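Local coordinates for putative acyl-CoA dehydrogenase (PDB 5JSC), which is of unknown specific function but belongs to the acyl-CoA dehydrogenase family of flavoproteins and binds flavin-adenine dinucleotide in an assembly of four chains, at residues A35-E38 against A39-A43; C57-L60 against V61-L64; V91-L94 against R95-L98; G358-G361 against V362-G365. One frame throughout, in Å; residues are numbered along the deposited sequence. Where two conformers were deposited one is given.

Interaction 1. Residues A35-E38 against A39-A43; sequences AGIE and AWCRA
Glu38 and Arg42 form an i to i+4 salt bridge along helix 28-44, in the N-terminal helical domain of the acyl-CoA dehydrogenase fold. The pair is a worked example of how one helical turn brings opposite charges together. Arg42 can be followed outward. Its CB starts beside the preceding turn, 3.7 Å from Glu38 O. CG stands opposite the carbonyl carbon of its own residue (chi1 -77°), which sends the chain back toward Glu38, and runs beside both Glu38 O and OE2; from CG to NE the chain is extended. CD passes 3.4 Å from Glu38 OE2, and NE makes the charged contact with the same oxygen at 2.7 Å. That oxygen sits over a face of the guanidinium, whose plane stands almost upright to the carboxylate at 82°. At the end, NH1 is 3.2 Å from Glu38 OE2, while NH2 looks onto Glu38 CG. Glu38 meets the arginine through a bend at chi2 (62°), and its other oxygen, OE1, is hydrogen-bonded to His101. The inner side of the helix is apolar: Ile37 rests on Leu94 and Thr97 of helix 88-101, its CD1 oblique to the Trp40 ring, which packs edge-to-face with Trp69. The glutamate chain as well as its oxygen packs on the flat group, for the methylene Glu38 CG lies over the guanidinium centre, 3.7 Å from Arg42 CZ.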
loop_
_atom_site.group_PDB
_atom_site.type_symbol
_atom_site.label_atom_id
_atom_site.label_comp_id
_atom_site.label_asym_id
_atom_site.label_seq_id
_atom_site.Cartn_x
_atom_site.Cartn_y
_atom_site.Cartn_z
ATOM N N ALA C 35 24.034 -25.192 7.289
ATOM C CA ALA C 35 23.614 -26.571 7.513
ATOM C C ALA C 35 23.802 -26.965 8.970
ATOM O O ALA C 35 22.957 -27.665 9.549
ATOM C CB ALA C 35 24.386 -27.513 6.591
ATOM N N GLY C 36 24.899 -26.514 9.582
ATOM C CA GLY C 36 25.169 -26.879 10.961
ATOM C C GLY C 36 24.163 -26.297 11.932
ATOM O O GLY C 36 23.683 -26.996 12.831
ATOM N N ILE C 37 23.820 -25.014 11.768
ATOM C CA ILE C 37 22.869 -24.436 12.711
ATOM C C ILE C 37 21.469 -24.999 12.463
ATOM O O ILE C 37 20.705 -25.202 13.411
ATOM C CB ILE C 37 22.909 -22.890 12.680
ATOM C CG1 ILE C 37 22.004 -22.310 13.769
ATOM C CG2 ILE C 37 22.549 -22.328 11.308
ATOM C CD1 ILE C 37 22.442 -22.653 15.175
ATOM N N GLU C 38 21.126 -25.311 11.207
ATOM C CA GLU C 38 19.842 -25.964 10.947
ATOM C C GLU C 38 19.756 -27.319 11.640
ATOM O O GLU C 38 18.728 -27.651 12.250
ATOM C CB GLU C 38 19.610 -26.120 9.443
ATOM C CG GLU C 38 18.368 -26.946 9.069
ATOM C CD GLU C 38 17.045 -26.355 9.559
ATOM O OE1 GLU C 38 16.982 -25.139 9.837
ATOM O OE2 GLU C 38 16.054 -27.116 9.650
ATOM N N ALA C 39 20.821 -28.123 11.551
ATOM C CA ALA C 39 20.822 -29.412 12.229
ATOM C C ALA C 39 20.725 -29.243 13.740
ATOM O O ALA C 39 20.041 -30.024 14.417
ATOM C CB ALA C 39 22.081 -30.201 11.859
ATOM N N TRP C 40 21.412 -28.235 14.292
ATOM C CA TRP C 40 21.299 -27.975 15.722
ATOM C C TRP C 40 19.857 -27.653 16.098
ATOM O O TRP C 40 19.333 -28.167 17.094
ATOM C CB TRP C 40 22.248 -26.837 16.140
ATOM C CG TRP C 40 22.232 -26.594 17.642
ATOM C CD1 TRP C 40 23.071 -27.149 18.572
ATOM C CD2 TRP C 40 21.308 -25.776 18.379
ATOM N NE1 TRP C 40 22.731 -26.719 19.836
ATOM C CE2 TRP C 40 21.652 -25.877 19.744
ATOM C CE3 TRP C 40 20.230 -24.966 18.015
ATOM C CZ2 TRP C 40 20.954 -25.202 20.743
ATOM C CZ3 TRP C 40 19.531 -24.296 19.010
ATOM C CH2 TRP C 40 19.898 -24.420 20.359
ATOM N N CYS C 41 19.190 -26.827 15.291
ATOM C CA CYS C 41 17.795 -26.484 15.560
ATOM C C CYS C 41 16.890 -27.709 15.521
ATOM O O CYS C 41 16.017 -27.871 16.383
ATOM C CB CYS C 41 17.310 -25.452 14.550
ATOM S SG CYS C 41 18.000 -23.822 14.802
ATOM N N ARG C 42 17.063 -28.570 14.514
ATOM C CA ARG C 42 16.190 -29.734 14.381
ATOM C C ARG C 42 16.358 -30.695 15.544
ATOM O O ARG C 42 15.406 -31.386 15.921
ATOM C CB ARG C 42 16.458 -30.452 13.060
ATOM C CG ARG C 42 15.844 -29.752 11.867
ATOM C CD ARG C 42 16.254 -30.379 10.549
ATOM N NE ARG C 42 15.578 -29.720 9.435
ATOM C CZ ARG C 42 16.025 -29.687 8.183
ATOM N NH1 ARG C 42 15.324 -29.053 7.250
ATOM N NH2 ARG C 42 17.172 -30.267 7.863
ATOM N N ALA C 43 17.549 -30.749 16.127
ATOM C CA ALA C 43 17.817 -31.689 17.202
ATOM C C ALA C 43 17.550 -31.122 18.589
ATOM O O ALA C 43 17.333 -31.903 19.524
ATOM C CB ALA C 43 19.267 -32.165 17.130
#

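Interaction 2. Residues C57-L60 against V61-L64; sequences CRRL and VREL
Leu60 and Leu64, one turn apart on helix 53-66 of the N-terminal helical domain of the acyl-CoA dehydrogenase fold, mark the tight side of this contact. The backbone bond from Leu64 N to Leu60 O is 2.8 Å long, and the Leu64 side chain folds back over the same carbonyl, its CG 3.3 Å from Leu60 O. Val61 repeats the pattern one turn earlier, CG2 lying 3.3 Å from Cys57 O. The exposed Arg59 and Arg62 mark the looser solvent side. Arg59 and Glu63 run side by side in the same direction, yet Arg59 NE is 4.5 Å from Glu63 OE2, beyond a salt bridge; the closer touch is that of the Arg59 methylene CG on the carboxylate oxygen Glu63 OE2, at 3.4 Å. Arg62, in one of two modelled conformers, bends at chi3 (-62°), which lays a face of its guanidinium over the backbone at Arg59 CA. A water hydrogen-bonded to Arg58 O also reaches Arg62 NH1, weakly. Glu63 lies at the border of this side, its side chain reaching Trp40 of helix 28-44, as does Leu64. Leu60 and Val61 turn onto Leu104, Ala108 and Gln112 of helix 103-122, and Cys57 touches Asn180 and Ile183 in the loop between strands 168-179 and 186-192.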
loop_
_atom_site.group_PDB
_atom_site.type_symbol
_atom_site.label_atom_id
_atom_site.label_comp_id
_atom_site.label_asym_id
_atom_site.label_seq_id
_atom_site.Cartn_x
_atom_site.Cartn_y
_atom_site.Cartn_z
ATOM N N CYS C 57 15.864 -19.079 28.573
ATOM C CA CYS C 57 16.964 -18.253 28.056
ATOM C C CYS C 57 18.299 -18.746 28.584
ATOM O O CYS C 57 19.269 -18.910 27.839
ATOM C CB CYS C 57 16.767 -16.778 28.452
ATOM S SG CYS C 57 18.306 -15.740 28.712
ATOM N N ARG C 58 18.359 -18.981 29.897
ATOM C CA ARG C 58 19.598 -19.458 30.505
ATOM C C ARG C 58 20.039 -20.777 29.883
ATOM O O ARG C 58 21.222 -20.961 29.565
ATOM C CB ARG C 58 19.421 -19.623 32.015
ATOM C CG ARG C 58 19.292 -18.323 32.796
ATOM C CD ARG C 58 19.171 -18.625 34.281
ATOM N NE ARG C 58 19.505 -17.476 35.117
ATOM C CZ ARG C 58 18.625 -16.767 35.813
ATOM N NH1 ARG C 58 17.336 -17.082 35.782
ATOM N NH2 ARG C 58 19.039 -15.743 36.551
ATOM N N ARG C 59 19.098 -21.706 29.699
ATOM C CA ARG C 59 19.432 -23.000 29.118
ATOM C C ARG C 59 19.907 -22.844 27.681
ATOM O O ARG C 59 20.896 -23.467 27.274
ATOM C CB ARG C 59 18.215 -23.921 29.205
ATOM C CG ARG C 59 18.401 -25.299 28.625
ATOM C CD ARG C 59 17.232 -26.212 29.018
ATOM N NE ARG C 59 15.953 -25.789 28.445
ATOM C CZ ARG C 59 14.959 -25.219 29.127
ATOM N NH1 ARG C 59 15.075 -24.991 30.431
ATOM N NH2 ARG C 59 13.837 -24.879 28.506
ATOM N N LEU C 60 19.229 -21.994 26.905
ATOM C CA LEU C 60 19.599 -21.797 25.508
ATOM C C LEU C 60 20.985 -21.180 25.377
ATOM O O LEU C 60 21.769 -21.588 24.511
ATOM C CB LEU C 60 18.550 -20.930 24.807
ATOM C CG LEU C 60 17.247 -21.654 24.471
ATOM C CD1 LEU C 60 16.167 -20.642 24.126
ATOM C CD2 LEU C 60 17.460 -22.633 23.313
ATOM N N VAL C 61 21.310 -20.203 26.232
ATOM C CA VAL C 61 22.643 -19.594 26.181
ATOM C C VAL C 61 23.711 -20.644 26.462
ATOM O O VAL C 61 24.727 -20.722 25.758
ATOM C CB VAL C 61 22.743 -18.405 27.157
ATOM C CG1 VAL C 61 24.198 -17.937 27.287
ATOM C CG2 VAL C 61 21.861 -17.246 26.689
ATOM N N ARG C 62 23.494 -21.472 27.493
ATOM C CA ARG C 62 24.461 -22.520 27.801
ATOM C C ARG C 62 24.606 -23.504 26.644
ATOM O O ARG C 62 25.731 -23.896 26.296
ATOM C CB ARG C 62 24.055 -23.249 29.083
ATOM C CG ARG C 62 24.021 -22.360 30.314
ATOM C CD ARG C 62 23.830 -23.173 31.591
ATOM N NE ARG C 62 22.562 -23.902 31.611
ATOM C CZ ARG C 62 21.505 -23.551 32.336
ATOM N NH1 ARG C 62 21.559 -22.476 33.111
ATOM N NH2 ARG C 62 20.394 -24.275 32.292
ATOM N N GLU C 63 23.487 -23.922 26.043
ATOM C CA GLU C 63 23.528 -24.919 24.977
ATOM C C GLU C 63 24.155 -24.354 23.712
ATOM O O GLU C 63 24.980 -25.014 23.067
ATOM C CB GLU C 63 22.119 -25.428 24.677
ATOM C CG GLU C 63 21.475 -26.223 25.793
ATOM C CD GLU C 63 20.050 -26.618 25.461
ATOM O OE1 GLU C 63 19.512 -26.122 24.446
ATOM O OE2 GLU C 63 19.468 -27.421 26.217
ATOM N N LEU C 64 23.736 -23.153 23.312
ATOM C CA LEU C 64 24.337 -22.521 22.145
ATOM C C LEU C 64 25.822 -22.290 22.372
ATOM O O LEU C 64 26.635 -22.465 21.456
ATOM C CB LEU C 64 23.629 -21.202 21.840
ATOM C CG LEU C 64 22.214 -21.312 21.266
ATOM C CD1 LEU C 64 21.508 -19.974 21.377
ATOM C CD2 LEU C 64 22.245 -21.780 19.820
HETATM O O HOH W 1 22.841 -19.743 31.670
#

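Interaction 3. Residues V91-L94 against R95-L98; sequences VCLL and RETL. With EDO (1,2-ethanediol), chain O.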
loop_
_atom_site.group_PDB
_atom_site.type_symbol
_atom_site.label_atom_id
_atom_site.label_comp_id
_atom_site.label_asym_id
_atom_site.label_seq_id
_atom_site.Cartn_x
_atom_site.Cartn_y
_atom_site.Cartn_z
ATOM N N VAL C 91 26.659 -14.257 11.579
ATOM C CA VAL C 91 25.696 -13.879 12.616
ATOM C C VAL C 91 24.285 -13.814 12.039
ATOM O O VAL C 91 23.315 -14.270 12.664
ATOM C CB VAL C 91 26.094 -12.544 13.272
ATOM C CG1 VAL C 91 24.977 -12.072 14.211
ATOM C CG2 VAL C 91 27.399 -12.701 14.047
ATOM N N CYS C 92 24.156 -13.279 10.823
ATOM C CA CYS C 92 22.845 -13.192 10.188
ATOM C C CYS C 92 22.273 -14.575 9.882
ATOM O O CYS C 92 21.087 -14.826 10.129
ATOM C CB CYS C 92 22.941 -12.344 8.920
ATOM S SG CYS C 92 23.084 -10.579 9.284
ATOM N N LEU C 93 23.088 -15.484 9.339
ATOM C CA LEU C 93 22.585 -16.830 9.076
ATOM C C LEU C 93 22.166 -17.525 10.367
ATOM O O LEU C 93 21.192 -18.294 10.380
ATOM C CB LEU C 93 23.646 -17.656 8.340
ATOM C CG LEU C 93 23.849 -17.307 6.862
ATOM C CD1 LEU C 93 25.128 -17.971 6.326
ATOM C CD2 LEU C 93 22.648 -17.738 6.048
ATOM N N LEU C 94 22.900 -17.291 11.460
ATOM C CA LEU C 94 22.526 -17.890 12.740
ATOM C C LEU C 94 21.182 -17.358 13.225
ATOM O O LEU C 94 20.289 -18.135 13.578
ATOM C CB LEU C 94 23.616 -17.643 13.783
ATOM C CG LEU C 94 24.945 -18.360 13.506
ATOM C CD1 LEU C 94 25.993 -17.901 14.501
ATOM C CD2 LEU C 94 24.770 -19.883 13.570
ATOM N N ARG C 95 21.016 -16.029 13.249
ATOM C CA ARG C 95 19.736 -15.478 13.692
ATOM C C ARG C 95 18.604 -15.868 12.750
ATOM O O ARG C 95 17.498 -16.202 13.200
ATOM C CB ARG C 95 19.818 -13.956 13.814
ATOM C CG ARG C 95 20.559 -13.472 15.041
ATOM C CD ARG C 95 20.148 -12.032 15.376
ATOM N NE ARG C 95 18.799 -11.957 15.952
ATOM C CZ ARG C 95 18.264 -10.849 16.459
ATOM N NH1 ARG C 95 18.955 -9.711 16.458
ATOM N NH2 ARG C 95 17.041 -10.881 16.982
ATOM N N GLU C 96 18.850 -15.819 11.439
ATOM C CA GLU C 96 17.810 -16.213 10.490
ATOM C C GLU C 96 17.339 -17.640 10.751
ATOM O O GLU C 96 16.132 -17.902 10.843
ATOM C CB GLU C 96 18.311 -16.073 9.053
ATOM C CG GLU C 96 17.240 -16.439 8.058
ATOM C CD GLU C 96 17.737 -16.570 6.640
ATOM O OE1 GLU C 96 18.738 -15.927 6.270
ATOM O OE2 GLU C 96 17.104 -17.324 5.869
ATOM N N THR C 97 18.281 -18.577 10.893
ATOM C CA THR C 97 17.901 -19.972 11.094
ATOM C C THR C 97 17.255 -20.178 12.455
ATOM O O THR C 97 16.237 -20.870 12.566
ATOM C CB THR C 97 19.124 -20.871 10.943
ATOM O OG1 THR C 97 19.751 -20.588 9.689
ATOM C CG2 THR C 97 18.731 -22.355 10.988
ATOM N N LEU C 98 17.822 -19.585 13.503
ATOM C CA LEU C 98 17.223 -19.731 14.827
ATOM C C LEU C 98 15.809 -19.168 14.853
ATOM O O LEU C 98 14.877 -19.833 15.320
ATOM C CB LEU C 98 18.094 -19.052 15.879
ATOM C CG LEU C 98 19.382 -19.792 16.240
ATOM C CD1 LEU C 98 20.307 -18.857 17.013
ATOM C CD2 LEU C 98 19.092 -21.056 17.038
HETATM C C1 EDO O . 19.534 -16.533 2.877
HETATM O O1 EDO O . 18.374 -16.007 3.518
HETATM C C2 EDO O . 19.982 -17.804 3.582
HETATM O O2 EDO O . 18.844 -18.610 3.899
#
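The carbonyl plane of Leu93 receives Thr97 from both faces: the backbone N comes to Leu93 O on one side and the hydroxyl OG1 on the other. This is the familiar threonine back-bond within an alpha-helix, here in helix 88-101 of the N-terminal helical domain. OG1 donates at 2.8 Å to Leu93 O and the amide N at 3.0 Å to the same oxygen, which is therefore gripped twice by one residue. The hydroxyl can do so because OG1 sits opposite the Thr97 carbonyl carbon (chi1 -53°), facing the preceding turn. A second flat group, the Glu96 carboxylate, ends an extended chain and takes the two hydroxyls of a 1,2-ethanediol, probably a crystallisation additive: O1 donates to OE1 at 2.8 Å and O2 to OE2 at 2.9 Å. Arg274 makes a salt bridge to OE2 and also bonds to the diol, and Tyr319 hydrogen-bonds to OE1; the buried carboxylate thus has a protein partner on each oxygen, which would favour its charged form. Arg95, likewise buried, forms a salt bridge through NE with Asp106 of helix 103-122 and a hydrogen bond through NH1 with Ser264 of helix 250-286. Leu93 adds an apolar touch, its CD2 3.6 Å from the diol carbon C2.

Interaction 4. Residues G358-G361 against V362-G365; sequences GGMG and VQSG. With FAD (flavin-adenine dinucleotide), chain T.
Gly359 works in two directions: its N-H donates to O1P of the flavin-adenine dinucleotide at 2.8 Å, nearly straight (167°), and its carbonyl oxygen accepts from Val362 N. The glycine-rich turn after helix 332-356 winds here as a short 3-10 segment. Three i to i+3 backbone bonds follow one another, from Gly361 N to Gly358 O (2.8 Å), from Val362 N to Gly359 O (3.1 Å) and from Gln363 N to Met360 O (3.1 Å). In the last, the donor stands well above the carbonyl plane, 73° out of it. Gly358 leaves the helix with positive phi, and its bare CA lies 3.7 Å from the diphosphate oxygen O3P of the cofactor, so the absence of a side chain lets the backbone run close beside it. With Val362 CG1 opposite the carbonyl carbon (chi1 -65°), the other methyl, CG2, falls in the crowded position between backbone N and carbonyl carbon and reaches the flavin ring methyl C8M at 3.6 Å. The second subunit completes the site: its Ser147, Ser153 and Glu386 also bind the cofactor, and its Trp177 packs on Met360. Met360 and Gln363 lie side by side, pointing the same way, with Met360 CG 3.7 Å from Gln363 OE1.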
loop_
_atom_site.group_PDB
_atom_site.type_symbol
_atom_site.label_atom_id
_atom_site.label_comp_id
_atom_site.label_asym_id
_atom_site.label_seq_id
_atom_site.Cartn_x
_atom_site.Cartn_y
_atom_site.Cartn_z
ATOM N N GLY C 358 -7.184 -18.946 8.271
ATOM C CA GLY C 358 -8.531 -18.742 8.781
ATOM C C GLY C 358 -8.558 -18.652 10.296
ATOM O O GLY C 358 -7.665 -18.074 10.928
ATOM N N GLY C 359 -9.596 -19.248 10.894
ATOM C CA GLY C 359 -9.737 -19.186 12.341
ATOM C C GLY C 359 -8.530 -19.739 13.073
ATOM O O GLY C 359 -8.119 -19.209 14.114
ATOM N N MET C 360 -7.927 -20.799 12.529
ATOM C CA MET C 360 -6.741 -21.377 13.144
ATOM C C MET C 360 -5.584 -20.389 13.191
ATOM O O MET C 360 -4.684 -20.536 14.026
ATOM C CB MET C 360 -6.338 -22.628 12.371
ATOM C CG MET C 360 -5.321 -23.476 13.056
ATOM S SD MET C 360 -5.239 -25.048 12.199
ATOM C CE MET C 360 -6.822 -25.755 12.652
ATOM N N GLY C 361 -5.598 -19.381 12.322
ATOM C CA GLY C 361 -4.537 -18.387 12.320
ATOM C C GLY C 361 -4.450 -17.556 13.585
ATOM O O GLY C 361 -3.387 -16.981 13.864
ATOM N N VAL C 362 -5.540 -17.452 14.348
ATOM C CA VAL C 362 -5.517 -16.729 15.615
ATOM C C VAL C 362 -5.629 -17.673 16.802
ATOM O O VAL C 362 -5.790 -17.219 17.938
ATOM C CB VAL C 362 -6.610 -15.639 15.681
ATOM C CG1 VAL C 362 -6.350 -14.535 14.651
ATOM C CG2 VAL C 362 -8.018 -16.233 15.512
ATOM N N GLN C 363 -5.542 -18.982 16.573
ATOM C CA GLN C 363 -5.608 -19.931 17.673
ATOM C C GLN C 363 -4.279 -19.929 18.422
ATOM O O GLN C 363 -3.210 -20.024 17.810
ATOM C CB GLN C 363 -5.936 -21.329 17.157
ATOM C CG GLN C 363 -6.051 -22.360 18.256
ATOM C CD GLN C 363 -6.430 -23.725 17.731
ATOM O OE1 GLN C 363 -6.249 -24.023 16.550
ATOM N NE2 GLN C 363 -6.962 -24.561 18.608
ATOM N N SER C 364 -4.354 -19.818 19.746
ATOM C CA SER C 364 -3.156 -19.666 20.559
ATOM C C SER C 364 -2.218 -20.844 20.362
ATOM O O SER C 364 -2.639 -22.005 20.392
ATOM C CB SER C 364 -3.535 -19.544 22.034
ATOM O OG SER C 364 -4.343 -18.403 22.233
ATOM N N GLY C 365 -0.941 -20.537 20.153
ATOM C CA GLY C 365 0.082 -21.550 20.077
ATOM C C GLY C 365 0.306 -22.156 18.710
ATOM O O GLY C 365 1.254 -22.930 18.548
HETATM P PA FAD T . -10.964 -21.332 5.524
HETATM O O1A FAD T . -12.358 -21.526 5.036
HETATM O O2A FAD T . -10.053 -22.535 5.421
HETATM O O5B FAD T . -10.342 -20.098 4.759
HETATM C C5B FAD T . -8.943 -19.791 4.933
HETATM C C4B FAD T . -8.701 -18.498 4.200
HETATM O O4B FAD T . -8.927 -18.711 2.794
HETATM C C3B FAD T . -9.666 -17.369 4.537
HETATM O O3B FAD T . -9.345 -16.710 5.760
HETATM C C2B FAD T . -9.527 -16.464 3.312
HETATM O O2B FAD T . -8.407 -15.591 3.458
HETATM C C1B FAD T . -9.277 -17.481 2.185
HETATM N N9A FAD T . -10.412 -17.718 1.297
HETATM C C8A FAD T . -11.644 -18.205 1.645
HETATM N N7A FAD T . -12.440 -18.421 0.627
HETATM C C5A FAD T . -11.680 -18.043 -0.471
HETATM C C6A FAD T . -11.943 -18.052 -1.852
HETATM N N6A FAD T . -13.104 -18.456 -2.387
HETATM N N1A FAD T . -10.965 -17.626 -2.681
HETATM C C2A FAD T . -9.807 -17.216 -2.152
HETATM N N3A FAD T . -9.446 -17.164 -0.867
HETATM C C4A FAD T . -10.431 -17.600 -0.071
HETATM N N1 FAD T . -18.045 -19.643 13.247
HETATM C C2 FAD T . -19.319 -19.932 13.637
HETATM O O2 FAD T . -20.047 -20.697 12.991
HETATM N N3 FAD T . -19.828 -19.355 14.772
HETATM C C4 FAD T . -19.169 -18.462 15.594
HETATM O O4 FAD T . -19.694 -18.074 16.630
HETATM C C4X FAD T . -17.837 -18.134 15.165
HETATM N N5 FAD T . -17.121 -17.345 15.922
HETATM C C5X FAD T . -15.783 -17.179 15.607
HETATM C C6 FAD T . -14.967 -16.473 16.494
HETATM C C7 FAD T . -13.596 -16.374 16.288
HETATM C C7M FAD T . -12.740 -15.639 17.289
HETATM C C8 FAD T . -13.025 -16.976 15.158
HETATM C C8M FAD T . -11.540 -16.900 14.905
HETATM C C9 FAD T . -13.837 -17.664 14.264
HETATM C C9A FAD T . -15.207 -17.776 14.478
HETATM N N10 FAD T . -16.034 -18.560 13.647
HETATM C C10 FAD T . -17.349 -18.784 13.980
HETATM C "C1'" FAD T . -15.450 -19.236 12.480
HETATM C "C2'" FAD T . -15.177 -18.307 11.301
HETATM O "O2'" FAD T . -16.401 -17.895 10.689
HETATM C "C3'" FAD T . -14.301 -19.028 10.275
HETATM O "O3'" FAD T . -13.014 -19.170 10.866
HETATM C "C4'" FAD T . -14.155 -18.305 8.934
HETATM O "O4'" FAD T . -15.395 -18.366 8.225
HETATM C "C5'" FAD T . -13.039 -18.878 8.086
HETATM O "O5'" FAD T . -13.272 -20.296 7.932
HETATM P P FAD T . -11.990 -21.239 8.200
HETATM O O1P FAD T . -11.366 -20.967 9.517
HETATM O O2P FAD T . -12.437 -22.664 8.029
HETATM O O3P FAD T . -10.973 -20.846 7.040
#

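In the fold
Interactions 1, 2 and 3 belong to three helices of one N-terminal bundle and touch one another. Cys41 SG packs 3.7 Å from Leu98 CD2, and Leu64 CD2 lies 4.3 Å from Leu98 CD2, so that leucine meets both neighbouring helices. Interaction 3 is wholly buried, its charges met by protein partners; interactions 1 and 2 are only partly buried. Interaction 4 is also buried but stands apart, its centre about 27 Å from those of interactions 1 and 3. Its glycine turn serves a cofactor at a subunit interface, whereas the other three are i to i+4 contacts along regular helix: a salt bridge in interaction 1, charges beyond bridging distance in interaction 2, a threonine hydroxyl on a carbonyl in interaction 3.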